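Long-range contacts in alpha-pyrone synthesis polyketide synthase-like Pks18 (Mycobacterium tuberculosis, PDB 1TED), which probably extends medium- and long-chain aliphatic acyl-CoA starters with malonyl-CoA units to make tri- and tetraketide alpha-pyrones: residues A[34-42]-A[120-130]; A[355-363]-A[385-393]. All blocks are in the same frame, centred on the assembly; numbering follows the deposited sequence.

Contact 1. Residues A[34-42]-A[120-130]; sequences VIEGLATGT and VSKRALAGLPY
V120 O accepts the helical bond from A124 N at 3.0 Å, and the methyl of A39 sits against this pair from the strand side: A39 CB is 3.3 Å from V120 O and equally far from A124 N. The small alanine thus lets strand 34-41 come down onto the helix backbone, and the axes of 34-41 and 120-125 pass only 6.3 Å apart, running roughly antiparallel at 147°. R123 CB flanks the same methyl, 3.4 Å from A39 CB, while A124 CB meets it from the next position. V120 lays both branches along the strand: with CG1 anti to the backbone N (chi1 177°), that methyl packs beside the A39 carbonyl, and CG2 reaches G41 CA at 3.7 Å. At the other end G37, having no side chain, admits A124 O to 3.7 Å from its CA, and L128 CD2, from the last residue of the type I turn L125-L128, lies 4.0 Å from G37 CA. The guanidinium of R123 extends past T40, but its salt bridge is to D119. E36 and G37 share V232 of strand 226-236 as a single partner, which makes a classic beta bulge there, and V120 and A124 also rest on that strand. Helix 102-125 therefore lies on two adjacent strands of the large mixed sheet, an N-terminal-half helix layered on the sheet of the thiolase fold.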
ATOM      1  N   VAL A  34      21.429   3.091   3.165  1.00 26.79           N
ATOM      2  CA  VAL A  34      21.895   2.657   4.470  1.00 26.83           C
ATOM      3  C   VAL A  34      20.831   2.836   5.559  1.00 26.93           C
ATOM      4  O   VAL A  34      20.186   3.876   5.641  1.00 24.71           O
ATOM      5  CB  VAL A  34      23.171   3.464   4.873  1.00 27.39           C
ATOM      6  CG1 VAL A  34      23.552   3.202   6.334  1.00 24.36           C
ATOM      7  CG2 VAL A  34      24.314   3.093   3.944  1.00 28.86           C
ATOM      8  N   ILE A  35      20.634   1.804   6.374  1.00 27.06           N
ATOM      9  CA  ILE A  35      19.693   1.889   7.487  1.00 27.08           C
ATOM     10  C   ILE A  35      20.525   2.612   8.534  1.00 28.50           C
ATOM     11  O   ILE A  35      21.463   2.048   9.077  1.00 27.29           O
ATOM     12  CB  ILE A  35      19.312   0.501   8.030  1.00 26.74           C
ATOM     13  CG1 ILE A  35      18.500  -0.262   6.982  1.00 26.72           C
ATOM     14  CG2 ILE A  35      18.540   0.652   9.335  1.00 22.23           C
ATOM     15  CD1 ILE A  35      18.368  -1.753   7.291  1.00 28.00           C
ATOM     16  N   GLU A  36      20.185   3.864   8.804  1.00 29.96           N
ATOM     17  CA  GLU A  36      20.950   4.667   9.737  1.00 32.20           C
ATOM     18  C   GLU A  36      20.356   4.695  11.137  1.00 31.77           C
ATOM     19  O   GLU A  36      21.033   5.036  12.106  1.00 31.34           O
ATOM     20  CB  GLU A  36      21.102   6.074   9.141  1.00 35.16           C
ATOM     21  CG  GLU A  36      21.538   5.970   7.688  1.00 39.15           C
ATOM     22  CD  GLU A  36      22.080   7.246   7.090  1.00 44.23           C
ATOM     23  OE1 GLU A  36      21.352   8.259   7.075  1.00 47.35           O
ATOM     24  OE2 GLU A  36      23.240   7.227   6.610  1.00 46.84           O
ATOM     25  N   GLY A  37      19.090   4.307  11.232  1.00 31.79           N
ATOM     26  CA  GLY A  37      18.415   4.272  12.512  1.00 30.29           C
ATOM     27  C   GLY A  37      17.480   3.083  12.517  1.00 29.82           C
ATOM     28  O   GLY A  37      16.895   2.754  11.489  1.00 29.63           O
ATOM     29  N   LEU A  38      17.344   2.439  13.669  1.00 30.58           N
ATOM     30  CA  LEU A  38      16.481   1.276  13.808  1.00 31.42           C
ATOM     31  C   LEU A  38      15.959   1.163  15.238  1.00 30.68           C
ATOM     32  O   LEU A  38      16.736   1.145  16.198  1.00 32.01           O
ATOM     33  CB  LEU A  38      17.261   0.008  13.437  1.00 31.59           C
ATOM     34  CG  LEU A  38      16.575  -1.367  13.470  1.00 33.90           C
ATOM     35  CD1 LEU A  38      17.490  -2.376  12.816  1.00 33.22           C
ATOM     36  CD2 LEU A  38      16.262  -1.806  14.897  1.00 35.31           C
ATOM     37  N   ALA A  39      14.642   1.067  15.375  1.00 29.86           N
ATOM     38  CA  ALA A  39      14.017   0.951  16.686  1.00 29.08           C
ATOM     39  C   ALA A  39      13.000  -0.173  16.685  1.00 29.21           C
ATOM     40  O   ALA A  39      12.423  -0.524  15.651  1.00 28.68           O
ATOM     41  CB  ALA A  39      13.346   2.253  17.083  1.00 29.56           C
ATOM     42  N   THR A  40      12.764  -0.707  17.872  1.00 27.56           N
ATOM     43  CA  THR A  40      11.857  -1.821  18.053  1.00 30.09           C
ATOM     44  C   THR A  40      10.876  -1.577  19.199  1.00 29.97           C
ATOM     45  O   THR A  40      11.205  -0.906  20.178  1.00 31.52           O
ATOM     46  CB  THR A  40      12.693  -3.075  18.329  1.00 31.13           C
ATOM     47  OG1 THR A  40      13.132  -3.639  17.080  1.00 32.96           O
ATOM     48  CG2 THR A  40      11.920  -4.063  19.143  1.00 32.83           C
ATOM     49  N   GLY A  41       9.677  -2.133  19.088  1.00 30.00           N
ATOM     50  CA  GLY A  41       8.706  -1.931  20.144  1.00 30.06           C
ATOM     51  C   GLY A  41       7.462  -2.791  20.069  1.00 31.38           C
ATOM     52  O   GLY A  41       7.038  -3.229  18.999  1.00 32.06           O
ATOM     53  N   THR A  42       6.854  -3.013  21.227  1.00 32.13           N
ATOM     54  CA  THR A  42       5.653  -3.829  21.305  1.00 32.87           C
ATOM     55  C   THR A  42       4.832  -3.361  22.492  1.00 33.66           C
ATOM     56  O   THR A  42       5.329  -2.616  23.338  1.00 33.40           O
ATOM     57  CB  THR A  42       6.014  -5.312  21.564  1.00 33.53           C
ATOM     58  OG1 THR A  42       6.456  -5.456  22.919  1.00 30.70           O
ATOM     59  CG2 THR A  42       7.137  -5.770  20.648  1.00 30.41           C
ATOM     60  N   VAL A 120       7.870   4.220  18.666  1.00 22.83           N
ATOM     61  CA  VAL A 120       8.975   3.536  17.979  1.00 21.72           C
ATOM     62  C   VAL A 120       9.657   4.416  16.934  1.00 22.77           C
ATOM     63  O   VAL A 120      10.887   4.440  16.850  1.00 20.35           O
ATOM     64  CB  VAL A 120       8.487   2.224  17.330  1.00 24.54           C
ATOM     65  CG1 VAL A 120       9.620   1.548  16.566  1.00 21.40           C
ATOM     66  CG2 VAL A 120       7.959   1.294  18.414  1.00 21.93           C
ATOM     67  N   SER A 121       8.854   5.148  16.162  1.00 24.12           N
ATOM     68  CA  SER A 121       9.359   6.060  15.134  1.00 24.98           C
ATOM     69  C   SER A 121      10.310   7.063  15.770  1.00 25.85           C
ATOM     70  O   SER A 121      11.361   7.377  15.214  1.00 26.99           O
ATOM     71  CB  SER A 121       8.198   6.817  14.468  1.00 24.79           C
ATOM     72  OG  SER A 121       7.337   5.933  13.767  1.00 22.19           O
ATOM     73  N   LYS A 122       9.928   7.569  16.940  1.00 28.59           N
ATOM     74  CA  LYS A 122      10.759   8.529  17.680  1.00 30.40           C
ATOM     75  C   LYS A 122      12.070   7.882  18.103  1.00 27.83           C
ATOM     76  O   LYS A 122      13.117   8.514  18.017  1.00 29.61           O
ATOM     77  CB  LYS A 122      10.052   9.026  18.955  1.00 31.16           C
ATOM     78  CG  LYS A 122       8.957  10.052  18.753  1.00 35.26           C
ATOM     79  CD  LYS A 122       8.305  10.369  20.099  1.00 37.88           C
ATOM     80  CE  LYS A 122       7.149  11.357  19.965  1.00 39.35           C
ATOM     81  NZ  LYS A 122       6.469  11.572  21.282  1.00 41.10           N
ATOM     82  N   ARG A 123      12.010   6.638  18.578  1.00 25.69           N
ATOM     83  CA  ARG A 123      13.219   5.945  19.015  1.00 26.67           C
ATOM     84  C   ARG A 123      14.206   5.769  17.868  1.00 27.23           C
ATOM     85  O   ARG A 123      15.420   5.824  18.084  1.00 27.93           O
ATOM     86  CB  ARG A 123      12.904   4.562  19.598  1.00 27.28           C
ATOM     87  CG  ARG A 123      11.881   4.526  20.717  1.00 27.35           C
ATOM     88  CD  ARG A 123      11.735   3.108  21.278  1.00 26.09           C
ATOM     89  NE  ARG A 123      10.589   3.021  22.169  1.00 25.97           N
ATOM     90  CZ  ARG A 123      10.421   2.086  23.097  1.00 28.41           C
ATOM     91  NH1 ARG A 123      11.330   1.135  23.267  1.00 29.58           N
ATOM     92  NH2 ARG A 123       9.349   2.118  23.878  1.00 24.30           N
ATOM     93  N   ALA A 124      13.687   5.558  16.657  1.00 25.93           N
ATOM     94  CA  ALA A 124      14.536   5.360  15.477  1.00 26.91           C
ATOM     95  C   ALA A 124      15.237   6.642  15.037  1.00 26.73           C
ATOM     96  O   ALA A 124      16.347   6.601  14.498  1.00 27.71           O
ATOM     97  CB  ALA A 124      13.715   4.794  14.320  1.00 24.63           C
ATOM     98  N   LEU A 125      14.592   7.779  15.275  1.00 27.91           N
ATOM     99  CA  LEU A 125      15.158   9.070  14.901  1.00 29.84           C
ATOM    100  C   LEU A 125      16.020   9.675  16.012  1.00 31.29           C
ATOM    101  O   LEU A 125      16.936  10.451  15.742  1.00 30.24           O
ATOM    102  CB  LEU A 125      14.029  10.039  14.533  1.00 28.06           C
ATOM    103  CG  LEU A 125      13.278   9.751  13.225  1.00 29.64           C
ATOM    104  CD1 LEU A 125      11.902  10.397  13.274  1.00 27.66           C
ATOM    105  CD2 LEU A 125      14.087  10.263  12.026  1.00 26.72           C
ATOM    106  N   ALA A 126      15.735   9.275  17.251  1.00 34.47           N
ATOM    107  CA  ALA A 126      16.415   9.768  18.458  1.00 36.92           C
ATOM    108  C   ALA A 126      17.911  10.089  18.395  1.00 38.85           C
ATOM    109  O   ALA A 126      18.327  11.151  18.848  1.00 41.52           O
ATOM    110  CB  ALA A 126      16.146   8.818  19.614  1.00 36.40           C
ATOM    111  N   GLY A 127      18.729   9.196  17.852  1.00 39.14           N
ATOM    112  CA  GLY A 127      20.151   9.498  17.798  1.00 38.84           C
ATOM    113  C   GLY A 127      20.651  10.286  16.591  1.00 38.85           C
ATOM    114  O   GLY A 127      21.774  10.786  16.616  1.00 38.74           O
ATOM    115  N   LEU A 128      19.839  10.406  15.540  1.00 39.04           N
ATOM    116  CA  LEU A 128      20.250  11.123  14.326  1.00 39.90           C
ATOM    117  C   LEU A 128      20.090  12.639  14.404  1.00 41.16           C
ATOM    118  O   LEU A 128      19.215  13.149  15.105  1.00 41.84           O
ATOM    119  CB  LEU A 128      19.483  10.618  13.093  1.00 38.31           C
ATOM    120  CG  LEU A 128      19.680   9.205  12.527  1.00 37.68           C
ATOM    121  CD1 LEU A 128      21.131   8.774  12.696  1.00 36.15           C
ATOM    122  CD2 LEU A 128      18.745   8.239  13.213  1.00 37.46           C
ATOM    123  N   PRO A 129      20.942  13.379  13.673  1.00 43.02           N
ATOM    124  CA  PRO A 129      20.926  14.843  13.635  1.00 43.38           C
ATOM    125  C   PRO A 129      20.013  15.369  12.540  1.00 44.21           C
ATOM    126  O   PRO A 129      19.985  16.566  12.266  1.00 46.58           O
ATOM    127  CB  PRO A 129      22.376  15.181  13.354  1.00 43.60           C
ATOM    128  CG  PRO A 129      22.734  14.126  12.356  1.00 44.04           C
ATOM    129  CD  PRO A 129      22.137  12.862  12.976  1.00 43.61           C
ATOM    130  N   TYR A 130      19.267  14.477  11.909  0.50 44.09           N
ATOM    131  CA  TYR A 130      18.389  14.908  10.842  0.50 44.17           C
ATOM    132  C   TYR A 130      17.271  15.799  11.350  0.50 44.39           C
ATOM    133  O   TYR A 130      16.585  15.482  12.318  0.50 43.63           O
ATOM    134  CB  TYR A 130      17.813  13.698  10.111  0.50 43.89           C
ATOM    135  CG  TYR A 130      18.869  12.703   9.694  1.00 44.92           C
ATOM    136  CD1 TYR A 130      20.098  13.129   9.179  1.00 44.14           C
ATOM    137  CD2 TYR A 130      18.644  11.333   9.813  1.00 44.83           C
ATOM    138  CE1 TYR A 130      21.070  12.213   8.799  1.00 44.37           C
ATOM    139  CE2 TYR A 130      19.604  10.412   9.434  1.00 44.26           C
ATOM    140  CZ  TYR A 130      20.812  10.852   8.931  1.00 45.89           C
ATOM    141  OH  TYR A 130      21.761   9.919   8.573  1.00 47.38           O
TER

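Contact 2. Residues A[355-363]-A[385-393]; sequences VLETMVQQA and GMLFDIIRR
The R392 guanidinium is sandwiched between A363 CA, 3.5 Å above its centre, and I390 CG2 on the opposite face nearer the rim; M359 O stands at the edge, in its plane. Both terminal nitrogens, NH1 and NH2, hydrogen-bond to that one oxygen, an end-on grip. R392 NH1 to M359 O is 2.8 Å and fairly straight (157° at the hydrogen), approaching in the carbonyl plane, whereas R392 NH2 to M359 O is longer, 3.1 Å, and more bent. The bend at chi2 (-55°) brings the arginine back over its own strand end to this carbonyl in the last turn of helix 349-361, where a positive charge would probably suit the helix dipole. A salt bridge from NH2 to E364 and a bond from NE to S370 OG further fix its rotation. On the F388 ring, L356 CD2 lies over one face in a CH-pi contact, 4.1 Å from the centroid of F388 and toward the rim, and M359 SD comes in near the ring plane, 4.3 Å from F388 CZ. Between phenylalanine and arginine, I390 CD1 packs against M359 CB at 3.9 Å and also touches L356 CD2 and V360 CG2. The axes of 355-361 and 385-390 run 10.2 Å apart and 33° from parallel, ordinary spacing for a helix lying nearly along the strands of a sheet face. This is the alpha-on-beta layering of the C-terminal half of the thiolase fold, with the arginine pinning the end of the helix to the end of the chain.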
ATOM      1  N   VAL A 355      14.699  -9.110  14.210  1.00 28.31           N
ATOM      2  CA  VAL A 355      15.810 -10.007  13.941  1.00 26.55           C
ATOM      3  C   VAL A 355      17.093  -9.257  13.625  1.00 26.45           C
ATOM      4  O   VAL A 355      18.158  -9.583  14.148  1.00 27.16           O
ATOM      5  CB  VAL A 355      15.464 -10.945  12.774  1.00 25.40           C
ATOM      6  CG1 VAL A 355      16.711 -11.679  12.296  1.00 26.16           C
ATOM      7  CG2 VAL A 355      14.414 -11.937  13.232  1.00 25.52           C
ATOM      8  N   LEU A 356      16.979  -8.253  12.766  1.00 26.85           N
ATOM      9  CA  LEU A 356      18.107  -7.436  12.349  1.00 26.53           C
ATOM     10  C   LEU A 356      18.713  -6.695  13.542  1.00 27.18           C
ATOM     11  O   LEU A 356      19.935  -6.620  13.666  1.00 27.11           O
ATOM     12  CB  LEU A 356      17.638  -6.468  11.247  1.00 28.25           C
ATOM     13  CG  LEU A 356      18.591  -5.638  10.372  1.00 31.42           C
ATOM     14  CD1 LEU A 356      19.093  -4.469  11.166  1.00 34.18           C
ATOM     15  CD2 LEU A 356      19.755  -6.478   9.865  1.00 32.11           C
ATOM     16  N   GLU A 357      17.869  -6.174  14.436  1.00 28.58           N
ATOM     17  CA  GLU A 357      18.362  -5.455  15.615  1.00 30.45           C
ATOM     18  C   GLU A 357      19.247  -6.313  16.528  1.00 30.64           C
ATOM     19  O   GLU A 357      20.209  -5.818  17.098  1.00 30.24           O
ATOM     20  CB  GLU A 357      17.194  -4.874  16.438  1.00 31.69           C
ATOM     21  CG  GLU A 357      17.640  -4.145  17.728  1.00 30.93           C
ATOM     22  CD  GLU A 357      16.499  -3.439  18.449  1.00 32.33           C
ATOM     23  OE1 GLU A 357      15.564  -4.115  18.922  1.00 32.61           O
ATOM     24  OE2 GLU A 357      16.530  -2.197  18.540  1.00 33.96           O
ATOM     25  N   THR A 358      18.911  -7.588  16.681  1.00 30.72           N
ATOM     26  CA  THR A 358      19.701  -8.485  17.522  1.00 30.82           C
ATOM     27  C   THR A 358      21.086  -8.680  16.914  1.00 33.42           C
ATOM     28  O   THR A 358      22.091  -8.694  17.627  1.00 34.33           O
ATOM     29  CB  THR A 358      19.027  -9.873  17.656  1.00 29.37           C
ATOM     30  OG1 THR A 358      17.806  -9.742  18.398  1.00 28.24           O
ATOM     31  CG2 THR A 358      19.952 -10.861  18.369  1.00 28.98           C
ATOM     32  N   MET A 359      21.130  -8.827  15.592  1.00 34.02           N
ATOM     33  CA  MET A 359      22.386  -9.028  14.877  1.00 33.70           C
ATOM     34  C   MET A 359      23.242  -7.776  14.962  1.00 34.59           C
ATOM     35  O   MET A 359      24.474  -7.848  14.958  1.00 33.31           O
ATOM     36  CB  MET A 359      22.112  -9.383  13.410  1.00 32.32           C
ATOM     37  CG  MET A 359      21.313 -10.680  13.232  1.00 31.00           C
ATOM     38  SD  MET A 359      20.870 -11.003  11.508  1.00 29.56           S
ATOM     39  CE  MET A 359      20.553 -12.797  11.538  1.00 30.30           C
ATOM     40  N   VAL A 360      22.581  -6.627  15.040  1.00 37.04           N
ATOM     41  CA  VAL A 360      23.279  -5.355  15.147  1.00 38.80           C
ATOM     42  C   VAL A 360      23.904  -5.237  16.538  1.00 39.55           C
ATOM     43  O   VAL A 360      25.095  -4.945  16.675  1.00 38.35           O
ATOM     44  CB  VAL A 360      22.307  -4.178  14.910  1.00 40.07           C
ATOM     45  CG1 VAL A 360      23.000  -2.850  15.193  1.00 40.21           C
ATOM     46  CG2 VAL A 360      21.798  -4.218  13.474  1.00 39.90           C
ATOM     47  N   GLN A 361      23.095  -5.493  17.562  1.00 41.45           N
ATOM     48  CA  GLN A 361      23.543  -5.410  18.949  1.00 44.39           C
ATOM     49  C   GLN A 361      24.637  -6.401  19.342  1.00 44.93           C
ATOM     50  O   GLN A 361      25.382  -6.147  20.282  1.00 45.48           O
ATOM     51  CB  GLN A 361      22.353  -5.569  19.888  1.00 45.81           C
ATOM     52  CG  GLN A 361      21.318  -4.479  19.750  1.00 49.33           C
ATOM     53  CD  GLN A 361      20.150  -4.661  20.705  1.00 52.93           C
ATOM     54  OE1 GLN A 361      19.493  -5.710  20.717  1.00 53.90           O
ATOM     55  NE2 GLN A 361      19.884  -3.637  21.510  1.00 52.59           N
ATOM     56  N   GLN A 362      24.731  -7.535  18.653  1.00 46.65           N
ATOM     57  CA  GLN A 362      25.786  -8.496  18.975  1.00 48.26           C
ATOM     58  C   GLN A 362      26.400  -9.178  17.757  1.00 46.90           C
ATOM     59  O   GLN A 362      25.731  -9.908  17.025  1.00 45.61           O
ATOM     60  CB  GLN A 362      25.293  -9.559  19.964  1.00 50.44           C
ATOM     61  CG  GLN A 362      24.159 -10.421  19.468  1.00 55.59           C
ATOM     62  CD  GLN A 362      23.899 -11.609  20.382  1.00 58.26           C
ATOM     63  OE1 GLN A 362      23.804 -11.459  21.605  1.00 60.30           O
ATOM     64  NE2 GLN A 362      23.777 -12.798  19.790  1.00 58.17           N
ATOM     65  N   ALA A 363      27.690  -8.924  17.559  1.00 45.60           N
ATOM     66  CA  ALA A 363      28.445  -9.490  16.449  1.00 45.00           C
ATOM     67  C   ALA A 363      28.479 -11.014  16.539  1.00 43.89           C
ATOM     68  O   ALA A 363      28.617 -11.573  17.626  1.00 43.44           O
ATOM     69  CB  ALA A 363      29.866  -8.932  16.457  1.00 44.61           C
ATOM     70  N   GLY A 385      13.358 -10.341   0.094  1.00 28.47           N
ATOM     71  CA  GLY A 385      14.563 -10.264   0.898  1.00 28.05           C
ATOM     72  C   GLY A 385      15.602  -9.258   0.442  1.00 28.39           C
ATOM     73  O   GLY A 385      15.358  -8.449  -0.463  1.00 26.76           O
ATOM     74  N   MET A 386      16.772  -9.315   1.077  1.00 27.32           N
ATOM     75  CA  MET A 386      17.862  -8.404   0.757  1.00 26.86           C
ATOM     76  C   MET A 386      19.212  -8.948   1.199  1.00 25.78           C
ATOM     77  O   MET A 386      19.287  -9.776   2.107  1.00 27.62           O
ATOM     78  CB  MET A 386      17.633  -7.054   1.459  1.00 29.04           C
ATOM     79  CG  MET A 386      17.950  -7.065   2.964  1.00 30.31           C
ATOM     80  SD  MET A 386      17.995  -5.417   3.755  1.00 31.28           S
ATOM     81  CE  MET A 386      17.618  -5.798   5.430  1.00 25.88           C
ATOM     82  N   LEU A 387      20.270  -8.489   0.537  1.00 24.89           N
ATOM     83  CA  LEU A 387      21.640  -8.838   0.899  1.00 24.49           C
ATOM     84  C   LEU A 387      22.075  -7.589   1.666  1.00 24.80           C
ATOM     85  O   LEU A 387      21.771  -6.478   1.235  1.00 26.52           O
ATOM     86  CB  LEU A 387      22.535  -9.015  -0.339  1.00 22.80           C
ATOM     87  CG  LEU A 387      24.046  -9.152  -0.044  1.00 21.99           C
ATOM     88  CD1 LEU A 387      24.317 -10.444   0.720  1.00 20.92           C
ATOM     89  CD2 LEU A 387      24.845  -9.154  -1.338  1.00 17.95           C
ATOM     90  N   PHE A 388      22.765  -7.750   2.790  1.00 24.01           N
ATOM     91  CA  PHE A 388      23.174  -6.582   3.554  1.00 26.38           C
ATOM     92  C   PHE A 388      24.498  -6.728   4.287  1.00 27.07           C
ATOM     93  O   PHE A 388      25.008  -7.833   4.468  1.00 29.77           O
ATOM     94  CB  PHE A 388      22.064  -6.209   4.549  1.00 26.03           C
ATOM     95  CG  PHE A 388      21.847  -7.228   5.634  1.00 26.38           C
ATOM     96  CD1 PHE A 388      22.636  -7.225   6.783  1.00 26.69           C
ATOM     97  CD2 PHE A 388      20.861  -8.205   5.502  1.00 25.70           C
ATOM     98  CE1 PHE A 388      22.446  -8.183   7.790  1.00 27.00           C
ATOM     99  CE2 PHE A 388      20.663  -9.165   6.502  1.00 26.28           C
ATOM    100  CZ  PHE A 388      21.457  -9.153   7.646  1.00 25.65           C
ATOM    101  N   ASP A 389      25.044  -5.590   4.702  1.00 27.42           N
ATOM    102  CA  ASP A 389      26.301  -5.519   5.443  1.00 29.92           C
ATOM    103  C   ASP A 389      26.118  -4.748   6.759  1.00 31.06           C
ATOM    104  O   ASP A 389      25.529  -3.668   6.772  1.00 32.47           O
ATOM    105  CB  ASP A 389      27.373  -4.800   4.612  1.00 29.89           C
ATOM    106  CG  ASP A 389      28.178  -5.743   3.738  1.00 31.29           C
ATOM    107  OD1 ASP A 389      27.865  -6.953   3.691  1.00 32.35           O
ATOM    108  OD2 ASP A 389      29.134  -5.265   3.091  1.00 31.74           O
ATOM    109  N   ILE A 390      26.596  -5.313   7.863  1.00 30.81           N
ATOM    110  CA  ILE A 390      26.533  -4.631   9.152  1.00 31.46           C
ATOM    111  C   ILE A 390      27.975  -4.244   9.493  1.00 32.09           C
ATOM    112  O   ILE A 390      28.860  -5.103   9.601  1.00 31.33           O
ATOM    113  CB  ILE A 390      25.988  -5.531  10.291  1.00 33.46           C
ATOM    114  CG1 ILE A 390      24.537  -5.938  10.016  1.00 33.86           C
ATOM    115  CG2 ILE A 390      26.042  -4.765  11.620  1.00 33.14           C
ATOM    116  CD1 ILE A 390      23.978  -6.901  11.060  1.00 32.88           C
ATOM    117  N   ILE A 391      28.221  -2.951   9.652  1.00 31.14           N
ATOM    118  CA  ILE A 391      29.560  -2.504   9.972  1.00 32.97           C
ATOM    119  C   ILE A 391      29.867  -2.706  11.455  1.00 34.70           C
ATOM    120  O   ILE A 391      29.147  -2.214  12.333  1.00 35.15           O
ATOM    121  CB  ILE A 391      29.751  -1.028   9.572  1.00 32.55           C
ATOM    122  CG1 ILE A 391      29.459  -0.877   8.075  1.00 33.02           C
ATOM    123  CG2 ILE A 391      31.166  -0.577   9.904  1.00 33.06           C
ATOM    124  CD1 ILE A 391      29.907   0.409   7.479  1.00 37.39           C
ATOM    125  N   ARG A 392      30.924  -3.464  11.727  1.00 34.18           N
ATOM    126  CA  ARG A 392      31.320  -3.733  13.101  1.00 35.79           C
ATOM    127  C   ARG A 392      32.347  -2.699  13.542  1.00 36.39           C
ATOM    128  O   ARG A 392      32.303  -2.222  14.674  1.00 37.71           O
ATOM    129  CB  ARG A 392      31.892  -5.146  13.216  1.00 33.90           C
ATOM    130  CG  ARG A 392      30.949  -6.225  12.702  1.00 31.92           C
ATOM    131  CD  ARG A 392      29.586  -6.164  13.381  1.00 30.25           C
ATOM    132  NE  ARG A 392      28.757  -7.311  13.009  1.00 29.94           N
ATOM    133  CZ  ARG A 392      27.560  -7.580  13.525  1.00 28.83           C
ATOM    134  NH1 ARG A 392      27.028  -6.781  14.444  1.00 26.10           N
ATOM    135  NH2 ARG A 392      26.907  -8.665  13.135  1.00 27.11           N
ATOM    136  N   ARG A 393      33.264  -2.359  12.638  1.00 37.01           N
ATOM    137  CA  ARG A 393      34.292  -1.359  12.900  1.00 39.11           C
ATOM    138  C   ARG A 393      34.883  -0.825  11.593  1.00 40.56           C
ATOM    139  O   ARG A 393      34.762  -1.538  10.572  1.00 41.26           O
ATOM    140  CB  ARG A 393      35.403  -1.943  13.781  1.00 39.55           C
ATOM    141  CG  ARG A 393      36.005  -3.227  13.279  1.00 37.55           C
ATOM    142  CD  ARG A 393      37.189  -3.646  14.145  1.00 39.52           C
ATOM    143  NE  ARG A 393      38.022  -4.614  13.437  1.00 39.09           N
ATOM    144  CZ  ARG A 393      37.750  -5.909  13.340  1.00 37.35           C
ATOM    145  NH1 ARG A 393      36.670  -6.412  13.923  1.00 34.08           N
ATOM    146  NH2 ARG A 393      38.544  -6.692  12.626  1.00 36.34           N
ATOM    147  OXT ARG A 393      35.460   0.291  11.600  1.00 41.58           O
TER

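From the N terminus, strand 32-41 enters the middle of the large mixed sheet, and contact 1 closes a long excursion, about half of it helical, when helix 102-125 returns to lie over it. Contact 2 opens only much later and closes a short loop: helix 349-361 leads through strand 370-378 into strand 382-390, the last of the chain. The two contacts are thus in series, neither nested nor crossed, and belong to the N- and C-terminal halves respectively. They nevertheless meet, since L38 of contact 1 packs on L356 and E357 of contact 2, and T40 makes a weak hydrogen bond to E357. Strand 247-256 separates their strands, so together they join both halves through one sheet.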